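Local coordinates for type-2 ice-structuring protein (Brachyopsis rostratus, PDB 2ZIB) that binds to ice crystals and inhibits their growth, protecting the blood of the fish from freezing in sea water below zero, at residues A12-H17 with C21-A26; M29-A34 with G43-I48; Y56-V61 with A109-C114; G76-T81 with T94-I99. One frame throughout, in Å; residues are numbered along the deposited sequence.

Interaction 1 (A12-H17 with C21-A26)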
loop_
_atom_site.group_PDB
_atom_site.type_symbol
_atom_site.label_atom_id
_atom_site.label_comp_id
_atom_site.label_asym_id
_atom_site.label_seq_id
_atom_site.Cartn_x
_atom_site.Cartn_y
_atom_site.Cartn_z
ATOM N N ALA A 12 -13.576 5.418 13.000
ATOM C CA ALA A 12 -14.572 5.576 11.954
ATOM C C ALA A 12 -13.954 5.849 10.590
ATOM O O ALA A 12 -13.121 6.741 10.411
ATOM C CB ALA A 12 -15.506 6.677 12.331
ATOM N N GLY A 13 -14.410 5.090 9.621
ATOM C CA GLY A 13 -13.911 5.249 8.269
ATOM C C GLY A 13 -12.835 4.226 7.926
ATOM O O GLY A 13 -12.591 4.017 6.745
ATOM N N TRP A 14 -12.276 3.537 8.912
ATOM C CA TRP A 14 -11.236 2.534 8.695
ATOM C C TRP A 14 -11.822 1.163 8.981
ATOM O O TRP A 14 -12.766 1.036 9.802
ATOM C CB TRP A 14 -10.076 2.843 9.651
ATOM C CG TRP A 14 -9.389 4.132 9.443
ATOM C CD1 TRP A 14 -9.928 5.388 9.555
ATOM C CD2 TRP A 14 -8.017 4.308 9.097
ATOM N NE1 TRP A 14 -8.965 6.330 9.287
ATOM C CE2 TRP A 14 -7.781 5.698 8.987
ATOM C CE3 TRP A 14 -6.963 3.416 8.792
ATOM C CZ2 TRP A 14 -6.515 6.230 8.622
ATOM C CZ3 TRP A 14 -5.703 3.935 8.459
ATOM C CH2 TRP A 14 -5.497 5.335 8.392
ATOM N N THR A 15 -11.235 0.123 8.399
ATOM C CA THR A 15 -11.740 -1.241 8.554
ATOM C C THR A 15 -10.681 -2.153 9.120
ATOM O O THR A 15 -9.470 -1.996 8.842
ATOM C CB THR A 15 -12.275 -1.778 7.230
ATOM O OG1 THR A 15 -11.238 -1.760 6.214
ATOM C CG2 THR A 15 -13.431 -0.945 6.762
ATOM N N LEU A 16 -11.133 -3.111 9.921
ATOM C CA LEU A 16 -10.249 -3.968 10.676
ATOM C C LEU A 16 -9.890 -5.260 9.931
ATOM O O LEU A 16 -10.764 -5.966 9.433
ATOM C CB LEU A 16 -10.968 -4.311 12.016
ATOM C CG LEU A 16 -10.174 -5.219 12.961
ATOM C CD1 LEU A 16 -8.900 -4.575 13.515
ATOM C CD2 LEU A 16 -11.060 -5.631 14.100
ATOM N N HIS A 17 -8.598 -5.571 9.867
ATOM C CA HIS A 17 -8.155 -6.921 9.514
ATOM C C HIS A 17 -7.025 -7.303 10.437
ATOM O O HIS A 17 -6.001 -6.625 10.484
ATOM C CB HIS A 17 -7.650 -7.031 8.043
ATOM C CG HIS A 17 -7.066 -8.384 7.740
ATOM N ND1 HIS A 17 -5.724 -8.684 7.882
ATOM C CD2 HIS A 17 -7.680 -9.552 7.445
ATOM C CE1 HIS A 17 -5.527 -9.968 7.627
ATOM N NE2 HIS A 17 -6.705 -10.526 7.408
ATOM N N CYS A 21 -5.743 -1.545 10.901
ATOM C CA CYS A 21 -6.877 -0.801 10.353
ATOM C C CYS A 21 -6.488 -0.213 9.014
ATOM O O CYS A 21 -5.345 0.248 8.850
ATOM C CB CYS A 21 -7.266 0.354 11.300
ATOM S SG CYS A 21 -7.855 -0.219 12.882
ATOM N N PHE A 22 -7.430 -0.260 8.067
ATOM C CA PHE A 22 -7.170 0.146 6.679
ATOM C C PHE A 22 -8.125 1.254 6.272
ATOM O O PHE A 22 -9.297 1.256 6.645
ATOM C CB PHE A 22 -7.308 -1.069 5.762
ATOM C CG PHE A 22 -6.251 -2.100 6.022
ATOM C CD1 PHE A 22 -6.410 -3.053 7.047
ATOM C CD2 PHE A 22 -5.059 -2.098 5.296
ATOM C CE1 PHE A 22 -5.420 -3.980 7.313
ATOM C CE2 PHE A 22 -4.030 -3.038 5.566
ATOM C CZ PHE A 22 -4.227 -3.986 6.566
ATOM N N TYR A 23 -7.618 2.185 5.488
ATOM C CA TYR A 23 -8.400 3.304 4.954
ATOM C C TYR A 23 -8.293 3.380 3.454
ATOM O O TYR A 23 -7.195 3.494 2.929
ATOM C CB TYR A 23 -7.886 4.611 5.570
ATOM C CG TYR A 23 -8.737 5.784 5.121
ATOM C CD1 TYR A 23 -9.981 5.981 5.688
ATOM C CD2 TYR A 23 -8.325 6.642 4.120
ATOM C CE1 TYR A 23 -10.797 7.029 5.273
ATOM C CE2 TYR A 23 -9.119 7.710 3.662
ATOM C CZ TYR A 23 -10.366 7.870 4.243
ATOM O OH TYR A 23 -11.194 8.889 3.841
ATOM N N SER A 24 -9.444 3.344 2.791
ATOM C CA SER A 24 -9.482 3.451 1.348
ATOM C C SER A 24 -9.652 4.920 0.972
ATOM O O SER A 24 -10.707 5.490 1.223
ATOM C CB SER A 24 -10.610 2.561 0.799
ATOM O OG SER A 24 -10.652 2.701 -0.598
ATOM N N GLU A 25 -8.589 5.512 0.415
ATOM C CA GLU A 25 -8.593 6.890 -0.039
ATOM C C GLU A 25 -8.975 6.917 -1.515
ATOM O O GLU A 25 -8.183 6.552 -2.406
ATOM C CB GLU A 25 -7.205 7.517 0.154
ATOM C CG GLU A 25 -7.096 8.946 -0.389
ATOM C CD GLU A 25 -8.111 9.873 0.233
ATOM O OE1 GLU A 25 -7.910 10.287 1.401
ATOM O OE2 GLU A 25 -9.127 10.177 -0.427
ATOM N N ALA A 26 -10.205 7.327 -1.785
ATOM C CA ALA A 26 -10.734 7.349 -3.159
ATOM C C ALA A 26 -10.188 8.524 -3.964
ATOM O O ALA A 26 -10.229 8.507 -5.203
ATOM C CB ALA A 26 -12.269 7.447 -3.095
HETATM O O HOH W 1 -11.890 2.945 4.316
HETATM O O HOH W 2 -11.096 0.074 4.127
#
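The N-terminal beta hairpin of the C-type lectin fold brings Thr15 against Phe22 and lays Trp14 over the start of the Tyr23 side chain. Thr15 and Phe22 form an antiparallel hydrogen-bonded pair: Thr15 N donates to Phe22 O over 2.8 Å, and Phe22 N returns a bond of 2.8 Å to Thr15 O. Leu16 and Cys21 follow as a non-hydrogen-bonded pair. Beyond the direct bonds, a water bridges Gly13 O, to which it donates, and Ser24 N, from which it accepts.

Trp14 carries the packing against Tyr23. Its CG stands beside the backbone N (chi1 -63°), which swings the indole across the second strand. Tyr23 CB sits almost exactly over the centre of the six-membered ring, 3.4 Å from its centroid, in a CH-pi contact. The phenol ring itself lies oblique to the pyrrole ring of Trp14, with the planes 39° apart, while Tyr23 CD1 comes within 3.4 Å of Gly13 O. At the indole edge, Trp14 CE3 is 3.6 Å from Cys21 O. Lys130 adds a cation-pi contact to the same indole.

Phe22 is on the sheet face shared with Thr15. Thr15 O lies at the edge of its ring, and His17 CB approaches Phe22 CE1 to 3.8 Å; Tyr56 of helix 51-60 packs on this side and bonds through OH to Thr15 OG1. With Cys21 joined to Cys10 in a disulfide, the arrangement is that of the extra N-terminal hairpin found in long-form C-type lectin domains.

Interaction 2 (M29-A34 with G43-I48). With SO4 (sulfate ion), chain B.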
loop_
_atom_site.group_PDB
_atom_site.type_symbol
_atom_site.label_atom_id
_atom_site.label_comp_id
_atom_site.label_asym_id
_atom_site.label_seq_id
_atom_site.Cartn_x
_atom_site.Cartn_y
_atom_site.Cartn_z
ATOM N N MET A 29 -4.225 10.700 -6.238
ATOM C CA MET A 29 -3.113 11.613 -5.967
ATOM C C MET A 29 -1.790 10.959 -6.315
ATOM O O MET A 29 -1.729 9.700 -6.563
ATOM C CB MET A 29 -2.954 12.039 -4.512
ATOM C CG MET A 29 -4.114 12.199 -3.567
ATOM S SD MET A 29 -3.903 12.059 -1.714
ATOM C CE MET A 29 -5.547 12.433 -1.273
ATOM N N THR A 30 -0.714 11.724 -6.343
ATOM C CA THR A 30 0.609 11.145 -6.568
ATOM C C THR A 30 0.960 10.224 -5.403
ATOM O O THR A 30 0.383 10.318 -4.308
ATOM C CB THR A 30 1.688 12.198 -6.702
ATOM O OG1 THR A 30 1.803 12.844 -5.409
ATOM C CG2 THR A 30 1.313 13.265 -7.776
ATOM N N TRP A 31 1.945 9.349 -5.605
ATOM C CA TRP A 31 2.333 8.459 -4.500
ATOM C C TRP A 31 2.782 9.283 -3.289
ATOM O O TRP A 31 2.421 8.987 -2.162
ATOM C CB TRP A 31 3.444 7.549 -4.981
ATOM C CG TRP A 31 3.877 6.512 -3.953
ATOM C CD1 TRP A 31 3.473 5.187 -3.896
ATOM C CD2 TRP A 31 4.876 6.669 -2.918
ATOM N NE1 TRP A 31 4.150 4.529 -2.880
ATOM C CE2 TRP A 31 4.999 5.421 -2.262
ATOM C CE3 TRP A 31 5.688 7.757 -2.484
ATOM C CZ2 TRP A 31 5.903 5.211 -1.208
ATOM C CZ3 TRP A 31 6.584 7.552 -1.436
ATOM C CH2 TRP A 31 6.644 6.293 -0.779
ATOM N N ASP A 32 3.573 10.341 -3.537
ATOM C CA ASP A 32 4.090 11.139 -2.418
ATOM C C ASP A 32 2.948 11.814 -1.713
ATOM O O ASP A 32 2.948 11.856 -0.429
ATOM C CB ASP A 32 5.125 12.119 -2.932
ATOM C CG ASP A 32 6.292 11.398 -3.601
ATOM O OD1 ASP A 32 6.198 11.064 -4.803
ATOM O OD2 ASP A 32 7.311 11.053 -2.972
ATOM N N LEU A 33 1.960 12.351 -2.398
ATOM C CA LEU A 33 0.833 12.977 -1.677
ATOM C C LEU A 33 0.049 11.919 -0.948
ATOM O O LEU A 33 -0.441 12.187 0.158
ATOM C CB LEU A 33 -0.078 13.749 -2.640
ATOM C CG LEU A 33 0.166 15.265 -2.632
ATOM C CD1 LEU A 33 1.594 15.579 -3.111
ATOM C CD2 LEU A 33 -0.900 15.961 -3.475
ATOM N N ALA A 34 -0.108 10.726 -1.531
ATOM C CA ALA A 34 -0.896 9.686 -0.874
ATOM C C ALA A 34 -0.193 9.248 0.434
ATOM O O ALA A 34 -0.858 9.034 1.475
ATOM C CB ALA A 34 -1.096 8.497 -1.819
ATOM N N GLY A 43 -1.062 7.159 9.933
ATOM C CA GLY A 43 -0.553 5.878 9.424
ATOM C C GLY A 43 0.412 6.073 8.274
ATOM O O GLY A 43 1.221 7.001 8.253
ATOM N N HIS A 44 0.343 5.127 7.346
ATOM C CA HIS A 44 1.248 5.084 6.165
ATOM C C HIS A 44 0.444 4.476 5.048
ATOM O O HIS A 44 -0.533 3.757 5.304
ATOM C CB HIS A 44 2.489 4.207 6.439
ATOM C CG HIS A 44 3.476 4.834 7.370
ATOM N ND1 HIS A 44 4.285 5.875 6.982
ATOM C CD2 HIS A 44 3.728 4.617 8.678
ATOM C CE1 HIS A 44 5.041 6.243 8.015
ATOM N NE2 HIS A 44 4.718 5.493 9.059
ATOM N N LEU A 45 0.907 4.653 3.804
ATOM C CA LEU A 45 0.403 3.754 2.766
ATOM C C LEU A 45 0.567 2.304 3.249
ATOM O O LEU A 45 1.566 1.988 3.900
ATOM C CB LEU A 45 1.212 3.982 1.487
ATOM C CG LEU A 45 0.816 5.233 0.700
ATOM C CD1 LEU A 45 1.830 5.499 -0.414
ATOM C CD2 LEU A 45 -0.592 5.125 0.122
ATOM N N ALA A 46 -0.363 1.436 2.886
ATOM C CA ALA A 46 -0.330 0.088 3.446
ATOM C C ALA A 46 0.894 -0.682 2.988
ATOM O O ALA A 46 1.241 -0.714 1.799
ATOM C CB ALA A 46 -1.577 -0.664 3.012
ATOM N N SER A 47 1.494 -1.411 3.943
ATOM C CA SER A 47 2.416 -2.498 3.620
ATOM C C SER A 47 1.644 -3.815 3.648
ATOM O O SER A 47 0.619 -3.941 4.340
ATOM C CB SER A 47 3.578 -2.506 4.603
ATOM O OG SER A 47 3.093 -2.797 5.901
ATOM N N ILE A 48 2.138 -4.804 2.902
ATOM C CA ILE A 48 1.455 -6.074 2.710
ATOM C C ILE A 48 2.421 -7.220 2.966
ATOM O O ILE A 48 3.533 -7.260 2.417
ATOM C CB ILE A 48 0.895 -6.163 1.287
ATOM C CG1 ILE A 48 -0.011 -4.959 0.965
ATOM C CG2 ILE A 48 0.179 -7.516 1.086
ATOM C CD1 ILE A 48 -0.711 -5.014 -0.381
HETATM S S SO4 B . 4.505 5.056 12.490
HETATM O O1 SO4 B . 3.156 5.608 12.049
HETATM O O2 SO4 B . 5.561 5.426 11.575
HETATM O O3 SO4 B . 4.827 5.616 13.812
HETATM O O4 SO4 B . 4.481 3.589 12.421
#
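In the buried core of the C-type lectin domain, between helix 31-40 and the short strand 44-45, Leu45 fits its two methyl groups against Trp31 and Ala34. Leu45 CD1 lies over one face of the indole, 3.7 Å from the centroid of the five-membered ring and displaced toward the rim, making a CH-pi contact. The closest ring atom is Trp31 NE1, 3.5 Å from Leu45 CD1. The other branch, Leu45 CD2, reaches Ala34 CB at 3.9 Å. One leucine thus touches residues three apart on the helix, with its isobutyl fork spanning the first turn.

Trp31 has CG anti to the backbone N (chi1 -176°), a setting that carries the indole from the flank of the helix inward to Leu45. Its NE1 donates to Ile67 O, giving the buried N-H a backbone acceptor and helping to fix the rotation of the ring; Trp66 meets the indole edge-to-face. Thr30 is the N-cap of this helix: its OG1 accepts from Leu33 N at 3.1 Å, at a nearly straight 164°, while Thr30 O accepts from Ala34 N.

His44, next to Leu45, turns toward a different environment. His44 NE2 donates to O2 of a sulfate ion, probably a crystallisation additive, over 2.7 Å, with the oxygen near the imidazole plane, and ND1 is bonded to Glu35, whose carboxylate also accepts from Leu45 N. Flanked by two anionic groups, the imidazole may well be protonated. Packing of the first helix against the central sheet, here with Trp31 bonded to Ile67 of the WIGG signature, is characteristic of the C-type lectin fold.

Interaction 3 (Y56-V61 with A109-C114)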
loop_
_atom_site.group_PDB
_atom_site.type_symbol
_atom_site.label_atom_id
_atom_site.label_comp_id
_atom_site.label_asym_id
_atom_site.label_seq_id
_atom_site.Cartn_x
_atom_site.Cartn_y
_atom_site.Cartn_z
ATOM N N TYR A 56 -7.276 -9.429 1.409
ATOM C CA TYR A 56 -8.141 -8.504 2.143
ATOM C C TYR A 56 -8.161 -7.108 1.486
ATOM O O TYR A 56 -9.211 -6.487 1.315
ATOM C CB TYR A 56 -7.640 -8.355 3.594
ATOM C CG TYR A 56 -8.445 -7.319 4.350
ATOM C CD1 TYR A 56 -9.699 -7.660 4.877
ATOM C CD2 TYR A 56 -7.993 -6.013 4.531
ATOM C CE1 TYR A 56 -10.510 -6.715 5.548
ATOM C CE2 TYR A 56 -8.781 -5.068 5.188
ATOM C CZ TYR A 56 -10.017 -5.418 5.705
ATOM O OH TYR A 56 -10.773 -4.473 6.370
ATOM N N ILE A 57 -6.986 -6.595 1.160
ATOM C CA ILE A 57 -6.896 -5.262 0.562
ATOM C C ILE A 57 -7.515 -5.260 -0.828
ATOM O O ILE A 57 -8.261 -4.332 -1.171
ATOM C CB ILE A 57 -5.420 -4.751 0.564
ATOM C CG1 ILE A 57 -4.910 -4.521 2.006
ATOM C CG2 ILE A 57 -5.287 -3.493 -0.270
ATOM C CD1 ILE A 57 -3.368 -4.413 2.147
ATOM N N LYS A 58 -7.254 -6.314 -1.615
ATOM C CA LYS A 58 -7.880 -6.454 -2.929
ATOM C C LYS A 58 -9.370 -6.269 -2.807
ATOM O O LYS A 58 -9.989 -5.604 -3.612
ATOM C CB LYS A 58 -7.560 -7.843 -3.471
ATOM C CG LYS A 58 -8.411 -8.263 -4.667
ATOM C CD LYS A 58 -8.240 -9.744 -4.983
ATOM C CE LYS A 58 -9.254 -10.236 -5.998
ATOM N NZ LYS A 58 -9.454 -11.707 -5.841
ATOM N N ASP A 59 -9.964 -6.868 -1.768
ATOM C CA ASP A 59 -11.409 -6.817 -1.636
ATOM C C ASP A 59 -11.945 -5.479 -1.195
ATOM O O ASP A 59 -13.119 -5.194 -1.399
ATOM C CB ASP A 59 -11.878 -7.910 -0.680
ATOM C CG ASP A 59 -11.653 -9.312 -1.237
ATOM O OD1 ASP A 59 -11.365 -9.495 -2.462
ATOM O OD2 ASP A 59 -11.708 -10.308 -0.487
ATOM N N ILE A 60 -11.096 -4.609 -0.664
ATOM C CA ILE A 60 -11.563 -3.283 -0.269
ATOM C C ILE A 60 -11.614 -2.318 -1.436
ATOM O O ILE A 60 -12.545 -1.516 -1.540
ATOM C CB ILE A 60 -10.654 -2.718 0.879
ATOM C CG1 ILE A 60 -10.985 -3.399 2.207
ATOM C CG2 ILE A 60 -10.732 -1.144 0.945
ATOM C CD1 ILE A 60 -12.439 -3.752 2.361
ATOM N N VAL A 61 -10.606 -2.420 -2.302
ATOM C CA VAL A 61 -10.255 -1.315 -3.210
ATOM C C VAL A 61 -11.014 -1.427 -4.531
ATOM O O VAL A 61 -11.477 -2.509 -4.890
ATOM C CB VAL A 61 -8.735 -1.231 -3.456
ATOM C CG1 VAL A 61 -7.982 -0.983 -2.151
ATOM C CG2 VAL A 61 -8.182 -2.477 -4.136
ATOM N N ALA A 109 -4.387 -2.800 -12.028
ATOM C CA ALA A 109 -5.770 -3.020 -12.419
ATOM C C ALA A 109 -6.067 -4.502 -12.693
ATOM O O ALA A 109 -7.231 -4.856 -12.873
ATOM C CB ALA A 109 -6.070 -2.218 -13.657
ATOM N N ALA A 110 -5.054 -5.363 -12.671
ATOM C CA ALA A 110 -5.355 -6.807 -12.805
ATOM C C ALA A 110 -6.304 -7.189 -11.660
ATOM O O ALA A 110 -6.191 -6.662 -10.540
ATOM C CB ALA A 110 -4.075 -7.561 -12.729
ATOM N N VAL A 111 -7.193 -8.151 -11.905
ATOM C CA VAL A 111 -8.079 -8.625 -10.832
ATOM C C VAL A 111 -7.319 -9.098 -9.592
ATOM O O VAL A 111 -7.747 -8.843 -8.447
ATOM C CB VAL A 111 -9.068 -9.705 -11.365
ATOM C CG1 VAL A 111 -9.748 -10.474 -10.207
ATOM C CG2 VAL A 111 -10.110 -9.041 -12.277
ATOM N N ASP A 112 -6.169 -9.759 -9.777
ATOM C CA ASP A 112 -5.403 -10.231 -8.640
ATOM C C ASP A 112 -4.606 -9.133 -7.940
ATOM O O ASP A 112 -3.944 -9.398 -6.930
ATOM C CB ASP A 112 -4.561 -11.452 -9.005
ATOM C CG ASP A 112 -3.273 -11.141 -9.704
ATOM O OD1 ASP A 112 -3.044 -10.011 -10.194
ATOM O OD2 ASP A 112 -2.451 -12.080 -9.802
ATOM N N LYS A 113 -4.676 -7.910 -8.481
ATOM C CA LYS A 113 -3.999 -6.731 -7.859
ATOM C C LYS A 113 -2.503 -6.951 -7.728
ATOM O O LYS A 113 -1.851 -6.391 -6.841
ATOM C CB LYS A 113 -4.665 -6.432 -6.499
ATOM C CG LYS A 113 -6.065 -5.929 -6.646
ATOM C CD LYS A 113 -6.048 -4.384 -6.789
ATOM C CE LYS A 113 -7.260 -3.832 -7.578
ATOM N NZ LYS A 113 -7.200 -4.261 -9.063
ATOM N N CYS A 114 -1.920 -7.716 -8.655
ATOM C CA CYS A 114 -0.483 -7.888 -8.621
ATOM C C CYS A 114 0.222 -6.538 -8.692
ATOM O O CYS A 114 -0.295 -5.550 -9.274
ATOM C CB CYS A 114 -0.017 -8.848 -9.729
ATOM S SG CYS A 114 -0.333 -8.323 -11.447
#
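Lys58 lays its aliphatic chain across the stem of Lys113 and along the carbonyl of Val111. Its CG comes within 3.9 Å of Lys113 CG, and farther out Lys58 CE lies 3.2 Å from Val111 O. With CG anti to the backbone N (chi1 166°) and the rest of the chain extended, the side chain reaches straight from the helix to the loop. Lys58 CE also approaches Val111 CG1 at 4.2 Å. Farther along the Lys113 chain, Val61 CG2 meets Lys113 CE at 3.8 Å, the two side chains running past each other in opposite directions.

Lys113 is bent at chi2 and chi4, folding its ammonium back into its own loop. Lys113 NZ donates to Ala110 O over 3.0 Å from above the carbonyl plane, and also to Thr108 O. Lys113 N reaches Ala110 O from the opposite face, at 2.8 Å, closing a type I beta turn. Asp112 OD1 accepts from Cys114 N at 3.0 Å in an Asx turn, and Gln54 NE2 donates to Asp112 O.

The methylenes of Lys113 pack against Lys58 and Val61, while its ammonium is held by the carbonyls of Ala110 and Thr108. Here the end of helix 51-60 meets the loop between strands 104-107 and 115-118: Met107 packs against both Lys113 and Ile57, and Ile127 of strand 124-131 lies against Ile57, Ile60 and Val61.

Interaction 4 (G76-T81 with T94-I99)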
loop_
_atom_site.group_PDB
_atom_site.type_symbol
_atom_site.label_atom_id
_atom_site.label_comp_id
_atom_site.label_asym_id
_atom_site.label_seq_id
_atom_site.Cartn_x
_atom_site.Cartn_y
_atom_site.Cartn_z
ATOM N N GLY A 76 15.922 -0.899 -7.427
ATOM C CA GLY A 76 15.498 -2.246 -7.061
ATOM C C GLY A 76 15.510 -2.580 -5.584
ATOM O O GLY A 76 15.125 -3.702 -5.238
ATOM N N ALA A 77 15.895 -1.636 -4.709
ATOM C CA ALA A 77 15.932 -1.938 -3.274
ATOM C C ALA A 77 14.631 -1.395 -2.680
ATOM O O ALA A 77 14.495 -0.208 -2.416
ATOM C CB ALA A 77 17.154 -1.315 -2.664
ATOM N N TRP A 78 13.647 -2.276 -2.553
ATOM C CA TRP A 78 12.296 -1.908 -2.110
ATOM C C TRP A 78 12.268 -1.749 -0.585
ATOM O O TRP A 78 12.841 -2.552 0.146
ATOM C CB TRP A 78 11.265 -2.950 -2.624
ATOM C CG TRP A 78 11.144 -2.871 -4.090
ATOM C CD1 TRP A 78 11.877 -3.588 -5.019
ATOM C CD2 TRP A 78 10.388 -1.902 -4.824
ATOM N NE1 TRP A 78 11.633 -3.082 -6.273
ATOM C CE2 TRP A 78 10.717 -2.053 -6.177
ATOM C CE3 TRP A 78 9.501 -0.861 -4.447
ATOM C CZ2 TRP A 78 10.194 -1.224 -7.175
ATOM C CZ3 TRP A 78 8.980 -0.065 -5.430
ATOM C CH2 TRP A 78 9.319 -0.233 -6.771
ATOM N N SER A 79 11.484 -0.783 -0.137
ATOM C CA SER A 79 11.183 -0.561 1.282
ATOM C C SER A 79 9.745 -0.148 1.427
ATOM O O SER A 79 9.164 0.468 0.528
ATOM C CB SER A 79 11.964 0.736 1.697
ATOM O OG SER A 79 13.370 0.684 1.454
ATOM N N TRP A 80 9.184 -0.455 2.593
ATOM C CA TRP A 80 7.867 0.060 2.966
ATOM C C TRP A 80 7.996 1.355 3.754
ATOM O O TRP A 80 8.872 1.440 4.652
ATOM C CB TRP A 80 7.118 -0.946 3.840
ATOM C CG TRP A 80 6.767 -2.270 3.186
ATOM C CD1 TRP A 80 7.207 -3.523 3.569
ATOM C CD2 TRP A 80 5.834 -2.499 2.115
ATOM N NE1 TRP A 80 6.663 -4.497 2.776
ATOM C CE2 TRP A 80 5.784 -3.906 1.893
ATOM C CE3 TRP A 80 5.019 -1.660 1.328
ATOM C CZ2 TRP A 80 4.973 -4.473 0.900
ATOM C CZ3 TRP A 80 4.195 -2.226 0.353
ATOM C CH2 TRP A 80 4.189 -3.635 0.144
ATOM N N THR A 81 7.110 2.313 3.525
ATOM C CA THR A 81 7.211 3.579 4.278
ATOM C C THR A 81 7.007 3.399 5.786
ATOM O O THR A 81 7.465 4.235 6.566
ATOM C CB THR A 81 6.211 4.602 3.791
ATOM O OG1 THR A 81 4.897 4.028 3.847
ATOM C CG2 THR A 81 6.516 5.067 2.352
ATOM N N THR A 94 7.050 -10.490 -14.861
ATOM C CA THR A 94 8.183 -9.697 -15.379
ATOM C C THR A 94 8.485 -8.424 -14.588
ATOM O O THR A 94 9.367 -7.669 -14.961
ATOM C CB THR A 94 8.056 -9.356 -16.885
ATOM O OG1 THR A 94 7.182 -8.229 -17.060
ATOM C CG2 THR A 94 7.431 -10.500 -17.683
ATOM N N LYS A 95 7.719 -8.173 -13.538
ATOM C CA LYS A 95 7.964 -6.987 -12.689
ATOM C C LYS A 95 8.667 -7.382 -11.410
ATOM O O LYS A 95 8.612 -8.559 -11.009
ATOM C CB LYS A 95 6.569 -6.322 -12.418
ATOM C CG LYS A 95 5.749 -6.082 -13.688
ATOM C CD LYS A 95 6.491 -5.254 -14.702
ATOM C CE LYS A 95 5.638 -5.185 -15.937
ATOM N NZ LYS A 95 6.232 -4.272 -16.988
ATOM N N PRO A 96 9.331 -6.459 -10.720
ATOM C CA PRO A 96 9.428 -5.037 -11.051
ATOM C C PRO A 96 10.446 -4.743 -12.142
ATOM O O PRO A 96 11.371 -5.511 -12.324
ATOM C CB PRO A 96 9.876 -4.431 -9.698
ATOM C CG PRO A 96 10.736 -5.521 -9.036
ATOM C CD PRO A 96 10.034 -6.803 -9.466
ATOM N N ASN A 97 10.300 -3.632 -12.853
ATOM C CA ASN A 97 11.365 -3.264 -13.833
ATOM C C ASN A 97 12.592 -2.661 -13.128
ATOM O O ASN A 97 13.677 -2.738 -13.704
ATOM C CB ASN A 97 10.906 -2.306 -14.935
ATOM C CG ASN A 97 10.201 -2.994 -16.019
ATOM O OD1 ASN A 97 10.814 -3.649 -16.909
ATOM N ND2 ASN A 97 8.894 -2.888 -15.972
ATOM N N ASP A 98 12.416 -2.137 -11.906
ATOM C CA ASP A 98 13.551 -1.598 -11.140
ATOM C C ASP A 98 14.302 -0.498 -11.917
ATOM O O ASP A 98 15.533 -0.371 -11.823
ATOM C CB ASP A 98 14.489 -2.724 -10.683
ATOM C CG ASP A 98 13.887 -3.561 -9.604
ATOM O OD1 ASP A 98 12.882 -3.127 -8.950
ATOM O OD2 ASP A 98 14.422 -4.650 -9.303
ATOM N N ILE A 99 13.570 0.309 -12.671
ATOM C CA ILE A 99 14.125 1.514 -13.295
ATOM C C ILE A 99 13.852 2.674 -12.346
ATOM O O ILE A 99 12.696 2.859 -11.920
ATOM C CB ILE A 99 13.491 1.731 -14.721
ATOM C CG1 ILE A 99 13.710 0.518 -15.647
ATOM C CG2 ILE A 99 14.078 2.965 -15.358
ATOM C CD1 ILE A 99 12.742 0.477 -16.873
HETATM O O HOH W 3 13.827 -5.542 -6.919
#
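The backbones come closest at Gly76 and Asp98, whose CA atoms are 4.6 Å apart, where the approach to strand 79-80 passes a long loop containing a cis peptide bond before Pro96. Both Gly76 and Asp98 have positive phi, and the carboxylate of Asp98 lies directly against the glycine, with Asp98 CG 3.3 Å from Gly76 CA.

Asp98 uses its two oxygens differently. Asp98 OD1 accepts from Trp78 NE1 over 3.0 Å, at an N-H...O angle of 153°; the donor arrives on the syn side, 18° out of the carboxylate plane, and the oxygen lies close to the indole plane. Ring and carboxylate are turned 35° from each other. Asp98 OD2 accepts from a water at 2.6 Å, and this water also donates to Gly76 O at 2.8 Å, so one carboxylate is tied to the other segment both directly and through solvent.

Trp78, with CG beside the backbone N, directs its pyrrole edge at the loop. Pro96 CG approaches Trp78 NE1 at 3.8 Å from an oblique direction, and Pro96 CB touches the benzo side at CZ2. Trp91 meets the same indole and also packs on Pro96, while Asp117 of strand 115-118 accepts from the backbone N of Asn97 and Asp98.

Lys95-cis-Pro96-Asn97 probably stands where calcium-binding C-type lectins carry Glu-Pro-Asn, with lysine in place of the acidic residue, as would suit a calcium-independent protein. Asp98, the residue after this triplet, ties the long loop region of the lectin fold to Trp78 and, through water, to Gly76.

How the interactions relate
From the N terminus, interaction 1 closes first, a tight hairpin with three residues between its segments. Interaction 2 follows in series and closes a short loop made mostly of helix 31-40. Interaction 3 spans 47 residues, joining helix 51-60 to the loop before strand 115-118, and interaction 4 falls wholly within that span, folding up the long loop region. Tyr56 joins the hairpin to helix 51-60, and Phe22 against Ala46 connects interactions 1 and 2; interactions 2 and 3 meet where Ile48 packs on Ile57; and interactions 2 and 4 touch through Ser47 with Trp80 and Trp31 with Thr81. Interactions 1 and 4 lie on opposite sides of the chain's centre, about 25 Å apart between centres.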